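Local coordinates for uncharacterized protein YycE (PDB 1TWU) that is of unknown function but, as a member of the vicinal oxygen chelate family, is a putative glyoxalase- or fosfomycin-resistance-like protein, at residues K3-S6 and S7-A10; L35-I38 and G39-S42; V89-A92 and A93-K97. One frame throughout, in Å; residues are numbered along the deposited sequence.

Contact 1: K3-S6 and S7-A10; sequences KRFS and SFQA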
loop_
_atom_site.group_PDB
_atom_site.type_symbol
_atom_site.label_atom_id
_atom_site.label_comp_id
_atom_site.label_asym_id
_atom_site.label_seq_id
_atom_site.Cartn_x
_atom_site.Cartn_y
_atom_site.Cartn_z
ATOM N N LYS A 3 -7.787 -3.845 -14.239
ATOM C CA LYS A 3 -7.609 -4.656 -12.985
ATOM C C LYS A 3 -7.946 -6.143 -13.139
ATOM O O LYS A 3 -8.678 -6.730 -12.309
ATOM C CB LYS A 3 -8.434 -4.057 -11.834
ATOM C CG LYS A 3 -9.944 -3.925 -12.110
ATOM C CD LYS A 3 -10.479 -2.575 -11.573
ATOM C CE LYS A 3 -10.222 -2.421 -10.074
ATOM N NZ LYS A 3 -8.761 -2.434 -9.764
ATOM N N ARG A 4 -7.415 -6.754 -14.195
ATOM C CA ARG A 4 -7.626 -8.172 -14.423
ATOM C C ARG A 4 -6.311 -8.877 -14.103
ATOM O O ARG A 4 -5.353 -8.797 -14.873
ATOM C CB ARG A 4 -8.010 -8.437 -15.876
ATOM C CG ARG A 4 -8.663 -9.793 -16.083
ATOM C CD ARG A 4 -9.018 -10.002 -17.544
ATOM N NE ARG A 4 -7.918 -10.599 -18.299
ATOM C CZ ARG A 4 -7.718 -10.417 -19.603
ATOM N NH1 ARG A 4 -8.540 -9.643 -20.303
ATOM N NH2 ARG A 4 -6.701 -11.019 -20.213
ATOM N N PHE A 5 -6.263 -9.543 -12.951
ATOM C CA PHE A 5 -5.064 -10.265 -12.542
ATOM C C PHE A 5 -5.055 -11.643 -13.201
ATOM O O PHE A 5 -6.085 -12.114 -13.688
ATOM C CB PHE A 5 -5.021 -10.412 -11.015
ATOM C CG PHE A 5 -4.795 -9.115 -10.283
ATOM C CD1 PHE A 5 -5.744 -8.096 -10.329
ATOM C CD2 PHE A 5 -3.615 -8.901 -9.572
ATOM C CE1 PHE A 5 -5.517 -6.879 -9.681
ATOM C CE2 PHE A 5 -3.379 -7.689 -8.920
ATOM C CZ PHE A 5 -4.330 -6.677 -8.975
ATOM N N SER A 6 -3.890 -12.284 -13.213
ATOM C CA SER A 6 -3.745 -13.607 -13.817
ATOM C C SER A 6 -4.540 -14.684 -13.079
ATOM O O SER A 6 -5.165 -15.542 -13.702
ATOM C CB SER A 6 -2.268 -14.013 -13.840
ATOM O OG SER A 6 -1.485 -13.067 -14.541
ATOM N N SER A 7 -4.516 -14.627 -11.752
ATOM C CA SER A 7 -5.201 -15.611 -10.930
ATOM C C SER A 7 -6.649 -15.274 -10.596
ATOM O O SER A 7 -7.394 -16.139 -10.146
ATOM C CB SER A 7 -4.427 -15.815 -9.625
ATOM O OG SER A 7 -3.087 -16.194 -9.880
ATOM N N PHE A 8 -7.058 -14.029 -10.813
ATOM C CA PHE A 8 -8.424 -13.650 -10.474
ATOM C C PHE A 8 -8.805 -12.257 -10.932
ATOM O O PHE A 8 -7.959 -11.456 -11.328
ATOM C CB PHE A 8 -8.609 -13.737 -8.963
ATOM C CG PHE A 8 -7.612 -12.918 -8.194
ATOM C CD1 PHE A 8 -7.777 -11.546 -8.054
ATOM C CD2 PHE A 8 -6.481 -13.516 -7.645
ATOM C CE1 PHE A 8 -6.833 -10.777 -7.378
ATOM C CE2 PHE A 8 -5.533 -12.758 -6.968
ATOM C CZ PHE A 8 -5.710 -11.386 -6.836
ATOM N N GLN A 9 -10.097 -11.973 -10.863
ATOM C CA GLN A 9 -10.611 -10.671 -11.252
ATOM C C GLN A 9 -10.831 -9.862 -9.979
ATOM O O GLN A 9 -11.652 -10.223 -9.133
ATOM C CB GLN A 9 -11.931 -10.835 -12.023
ATOM C CG GLN A 9 -12.593 -9.523 -12.461
ATOM C CD GLN A 9 -11.705 -8.688 -13.372
ATOM O OE1 GLN A 9 -11.169 -9.193 -14.362
ATOM N NE2 GLN A 9 -11.550 -7.402 -13.044
ATOM N N ALA A 10 -10.077 -8.778 -9.836
ATOM C CA ALA A 10 -10.204 -7.925 -8.662
ATOM C C ALA A 10 -11.129 -6.765 -8.969
ATOM O O ALA A 10 -10.932 -6.047 -9.946
ATOM C CB ALA A 10 -8.837 -7.400 -8.237
#
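Phe-5 and Phe-8 make the tight part of this hairpin-like N-terminal turn, whose near-antiparallel arms are joined by a single beta bridge between Arg-4 and Gln-9. Their side chains run side by side and point the same way, with ring planes only 13° apart but slid so far that centroids stand 5.2 Å apart. Instead of a full stack, CB of Phe-5 sits over the face of the Phe-8 ring, 4.2 Å from its centroid. Phe-8 CG stands between its own N and carbonyl carbon (chi1 55°), which brings the ring beneath CB of Phe-5 and leaves the two rings slid apart. Farther along, CE1 of Phe-5 meets CB of Ala-10 at 3.7 Å. Between the two arms, Phe-5 N gives Phe-8 O a weak, bent hydrogen bond of 3.0 Å.

The other side faces solvent: Arg-4 is exposed and its guanidinium leads away, while its aliphatic CG touches Gln-9 OE1 at 3.1 Å. Lys-3 CG rests near Ala-10 O. The whole turn precedes strand 12-18 and reaches over to the second subunit, where Phe-83 of that subunit meets both rings edge-to-face and Leu-33 O of the same subunit accepts a hydrogen bond from Ser-7 OG.

Contact 2: L35-I38 and G39-S42; sequences LKRI and GEFS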
loop_
_atom_site.group_PDB
_atom_site.type_symbol
_atom_site.label_atom_id
_atom_site.label_comp_id
_atom_site.label_asym_id
_atom_site.label_seq_id
_atom_site.Cartn_x
_atom_site.Cartn_y
_atom_site.Cartn_z
ATOM N N LEU A 35 -7.182 14.157 -0.973
ATOM C CA LEU A 35 -7.682 12.895 -1.490
ATOM C C LEU A 35 -9.160 12.946 -1.126
ATOM O O LEU A 35 -9.531 13.485 -0.079
ATOM C CB LEU A 35 -7.016 11.701 -0.794
ATOM C CG LEU A 35 -5.501 11.545 -0.956
ATOM C CD1 LEU A 35 -5.094 10.163 -0.472
ATOM C CD2 LEU A 35 -5.110 11.717 -2.413
ATOM N N LYS A 36 -10.005 12.406 -1.990
ATOM C CA LYS A 36 -11.434 12.421 -1.731
ATOM C C LYS A 36 -11.843 11.349 -0.726
ATOM O O LYS A 36 -11.419 10.195 -0.834
ATOM C CB LYS A 36 -12.201 12.228 -3.051
ATOM C CG LYS A 36 -13.672 11.829 -2.898
ATOM C CD LYS A 36 -14.378 11.742 -4.254
ATOM C CE LYS A 36 -15.498 10.688 -4.279
ATOM N NZ LYS A 36 -16.574 10.875 -3.255
ATOM N N ARG A 37 -12.653 11.736 0.258
ATOM C CA ARG A 37 -13.146 10.773 1.239
ATOM C C ARG A 37 -14.271 9.986 0.558
ATOM O O ARG A 37 -15.344 10.528 0.282
ATOM C CB ARG A 37 -13.692 11.473 2.485
ATOM C CG ARG A 37 -14.244 10.480 3.496
ATOM C CD ARG A 37 -14.839 11.154 4.715
ATOM N NE ARG A 37 -13.882 12.048 5.357
ATOM C CZ ARG A 37 -13.992 12.470 6.611
ATOM N NH1 ARG A 37 -15.015 12.071 7.358
ATOM N NH2 ARG A 37 -13.089 13.305 7.111
ATOM N N ILE A 38 -14.020 8.711 0.282
ATOM C CA ILE A 38 -15.003 7.880 -0.403
ATOM C C ILE A 38 -15.752 6.936 0.520
ATOM O O ILE A 38 -16.542 6.115 0.062
ATOM C CB ILE A 38 -14.335 7.049 -1.527
ATOM C CG1 ILE A 38 -13.322 6.067 -0.931
ATOM C CG2 ILE A 38 -13.652 7.984 -2.517
ATOM C CD1 ILE A 38 -12.704 5.128 -1.935
ATOM N N GLY A 39 -15.501 7.057 1.818
ATOM C CA GLY A 39 -16.168 6.204 2.781
ATOM C C GLY A 39 -15.693 6.486 4.190
ATOM O O GLY A 39 -14.644 7.097 4.392
ATOM N N GLU A 40 -16.479 6.051 5.169
ATOM C CA GLU A 40 -16.146 6.237 6.579
ATOM C C GLU A 40 -17.130 5.409 7.388
ATOM O O GLU A 40 -18.188 5.025 6.891
ATOM C CB GLU A 40 -16.282 7.706 6.990
ATOM C CG GLU A 40 -17.731 8.137 7.183
ATOM C CD GLU A 40 -17.877 9.594 7.577
ATOM O OE1 GLU A 40 -17.551 10.475 6.748
ATOM O OE2 GLU A 40 -18.321 9.859 8.717
ATOM N N PHE A 41 -16.775 5.130 8.631
ATOM C CA PHE A 41 -17.644 4.367 9.510
ATOM C C PHE A 41 -17.294 4.678 10.958
ATOM O O PHE A 41 -16.118 4.816 11.322
ATOM C CB PHE A 41 -17.526 2.863 9.216
ATOM C CG PHE A 41 -16.169 2.278 9.502
ATOM C CD1 PHE A 41 -15.873 1.750 10.756
ATOM C CD2 PHE A 41 -15.196 2.220 8.503
ATOM C CE1 PHE A 41 -14.629 1.164 11.011
ATOM C CE2 PHE A 41 -13.947 1.637 8.747
ATOM C CZ PHE A 41 -13.665 1.106 10.005
ATOM N N SER A 42 -18.328 4.812 11.774
ATOM C CA SER A 42 -18.147 5.122 13.174
ATOM C C SER A 42 -18.636 3.956 14.012
ATOM O O SER A 42 -19.683 3.372 13.725
ATOM C CB SER A 42 -18.936 6.383 13.522
ATOM O OG SER A 42 -18.636 6.833 14.828
#
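Arg-37 and Glu-40, three residues apart on one strand, are joined by a salt bridge between NH1 of the arginine and OE1 of the glutamate, 3.1 Å long. The bond is fairly straight at the hydrogen, with an N-H...O angle of 159°. The two ends are used differently. OE1 lies at the edge of the guanidinium, close to its plane, whereas NH1 approaches from well above the carboxylate plane. The flat groups are turned 52° against each other, and a single N-H spans the gap in place of a two-bond, in-plane pairing. Two torsions bring the charges together: Arg-37 runs extended as far as CD and bends at chi3 (-55°), while Glu-40 sets CG between its N and carbonyl carbon and continues extended beyond CG. Glu-40 is exposed and also touches a crystal neighbour, so its pose may owe something to the lattice.

Van der Waals contact of the arginine's methylenes with oxygens accompanies this bridge. CD of Arg-37 lies 3.5 Å from Glu-40 OE1, and its CG is equally near Gly-39 O, so the aliphatic part of the arginine lies against the backbone that the bridge spans.

The backbone explains why positions 37 and 40 can share a side. Ile-38 and Gly-39 both face Met-51 on the neighbouring strand, forming a classic beta bulge that takes up an extra residue and shifts the usual alternation of side chains.

A second charge shares the arginine, since its NH2 forms a salt bridge with Glu-30 of helix 22-32; Arg-37 thus links that helix to strand 37-44, the outermost strand of its sheet within this chain. The bulged strand pairs in a hairpin with strand 47-53, while Ile-38 packs on His-60 of strand 59-66 and on Ile-136 of the second subunit.

Contact 3: V89-A92 and A93-K97; sequences VELA and AITSK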
loop_
_atom_site.group_PDB
_atom_site.type_symbol
_atom_site.label_atom_id
_atom_site.label_comp_id
_atom_site.label_asym_id
_atom_site.label_seq_id
_atom_site.Cartn_x
_atom_site.Cartn_y
_atom_site.Cartn_z
ATOM N N VAL A 89 6.067 21.383 -11.412
ATOM C CA VAL A 89 5.383 22.511 -10.782
ATOM C C VAL A 89 4.334 22.011 -9.794
ATOM O O VAL A 89 4.203 22.558 -8.700
ATOM C CB VAL A 89 4.702 23.428 -11.832
ATOM C CG1 VAL A 89 3.804 24.458 -11.143
ATOM C CG2 VAL A 89 5.768 24.132 -12.663
ATOM N N GLU A 90 3.585 20.980 -10.179
ATOM C CA GLU A 90 2.573 20.420 -9.288
ATOM C C GLU A 90 3.266 19.740 -8.114
ATOM O O GLU A 90 2.819 19.834 -6.973
ATOM C CB GLU A 90 1.717 19.392 -10.013
ATOM C CG GLU A 90 0.982 19.928 -11.201
ATOM C CD GLU A 90 0.125 18.873 -11.834
ATOM O OE1 GLU A 90 0.572 17.705 -11.881
ATOM O OE2 GLU A 90 -0.987 19.206 -12.290
ATOM N N LEU A 91 4.360 19.044 -8.402
ATOM C CA LEU A 91 5.109 18.364 -7.357
ATOM C C LEU A 91 5.528 19.406 -6.314
ATOM O O LEU A 91 5.239 19.259 -5.129
ATOM C CB LEU A 91 6.334 17.666 -7.961
ATOM C CG LEU A 91 7.081 16.624 -7.121
ATOM C CD1 LEU A 91 7.923 15.756 -8.039
ATOM C CD2 LEU A 91 7.946 17.295 -6.069
ATOM N N ALA A 92 6.185 20.472 -6.763
ATOM C CA ALA A 92 6.635 21.530 -5.863
ATOM C C ALA A 92 5.485 22.118 -5.048
ATOM O O ALA A 92 5.635 22.397 -3.855
ATOM C CB ALA A 92 7.321 22.637 -6.656
ATOM N N ALA A 93 4.338 22.302 -5.695
ATOM C CA ALA A 93 3.166 22.870 -5.043
ATOM C C ALA A 93 2.606 22.009 -3.918
ATOM O O ALA A 93 2.323 22.510 -2.832
ATOM C CB ALA A 93 2.077 23.126 -6.067
ATOM N N ILE A 94 2.440 20.716 -4.173
ATOM C CA ILE A 94 1.885 19.842 -3.151
ATOM C C ILE A 94 2.833 19.662 -1.965
ATOM O O ILE A 94 2.417 19.787 -0.807
ATOM C CB ILE A 94 1.477 18.452 -3.736
ATOM C CG1 ILE A 94 0.778 17.627 -2.651
ATOM C CG2 ILE A 94 2.695 17.700 -4.257
ATOM C CD1 ILE A 94 -0.404 18.337 -2.003
ATOM N N THR A 95 4.104 19.390 -2.242
ATOM C CA THR A 95 5.072 19.200 -1.168
ATOM C C THR A 95 5.232 20.476 -0.337
ATOM O O THR A 95 5.483 20.415 0.867
ATOM C CB THR A 95 6.454 18.781 -1.721
ATOM O OG1 THR A 95 6.912 19.763 -2.655
ATOM C CG2 THR A 95 6.369 17.421 -2.407
ATOM N N SER A 96 5.075 21.627 -0.985
ATOM C CA SER A 96 5.199 22.914 -0.314
ATOM C C SER A 96 4.019 23.158 0.614
ATOM O O SER A 96 4.172 23.700 1.707
ATOM C CB SER A 96 5.274 24.036 -1.341
ATOM O OG SER A 96 5.350 25.289 -0.694
ATOM N N LYS A 97 2.837 22.759 0.164
ATOM C CA LYS A 97 1.623 22.914 0.952
ATOM C C LYS A 97 1.700 22.056 2.220
ATOM O O LYS A 97 1.310 22.491 3.302
ATOM C CB LYS A 97 0.409 22.496 0.111
ATOM C CG LYS A 97 -0.912 22.519 0.868
ATOM C CD LYS A 97 -2.056 22.010 0.009
ATOM C CE LYS A 97 -3.353 21.960 0.798
ATOM N NZ LYS A 97 -4.496 21.449 -0.011
#
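Leu-91 and Thr-95, one helical turn apart, cross at a slant and touch through methyl groups, CD2 of the leucine lying 4.0 Å from CG2 of the threonine. Thr-95 divides its branches between two tasks. CG2 sits anti to the carbonyl carbon and faces the leucine, whereas OG1, with chi1 at 57°, turns back along the helix toward the preceding turn. There it lies 3.0 Å from Leu-91 O and 3.2 Å from Ala-92 O, either of which could take its one proton. Leu-91 O also receives Thr-95 N in a nearly linear bond of 3.1 Å, with an N-H...O angle of 173°. Beside this carbonyl, CG2 of Ile-94 approaches the same oxygen to 3.1 Å. The leucine and isoleucine side chains pack on Phe-130 of strand 127-131, whereas OE1 of Glu-90 accepts a hydrogen bond from Gln-9 N of the second subunit.

Backbone bonds from Ala-93, Ile-94 and Ser-96, the last clearly bent, to the residues four earlier continue the alpha-helical pattern. The threonine hydroxyl, although on a buried residue, can thus be satisfied by main-chain oxygens of its own helix, leaving CG2 for contact with Leu-91, while the side chain also packs on Phe-130 and Val-118.

In the fold
From the N terminus, contact 1 closes a tight turn before strand 12-18, the first edge of the N-terminal sheet. Contact 2 follows, beyond helix 22-32, on the strand at the other edge of that sheet. Contact 3 comes last, in helix 88-100 beside the second sheet. Each is local, and the three run in series, neither nesting nor crossing. Contacts 1 and 3 lie about 34 Å apart between centres in one chain, yet meet across the assembly: Phe-8 and Gln-9 touch Glu-90 of the second subunit. Phe-5 likewise packs against Leu-35 of that subunit. The N-terminal turn thereby ties one chain to both halves of its partner's duplicated alpha-beta fold.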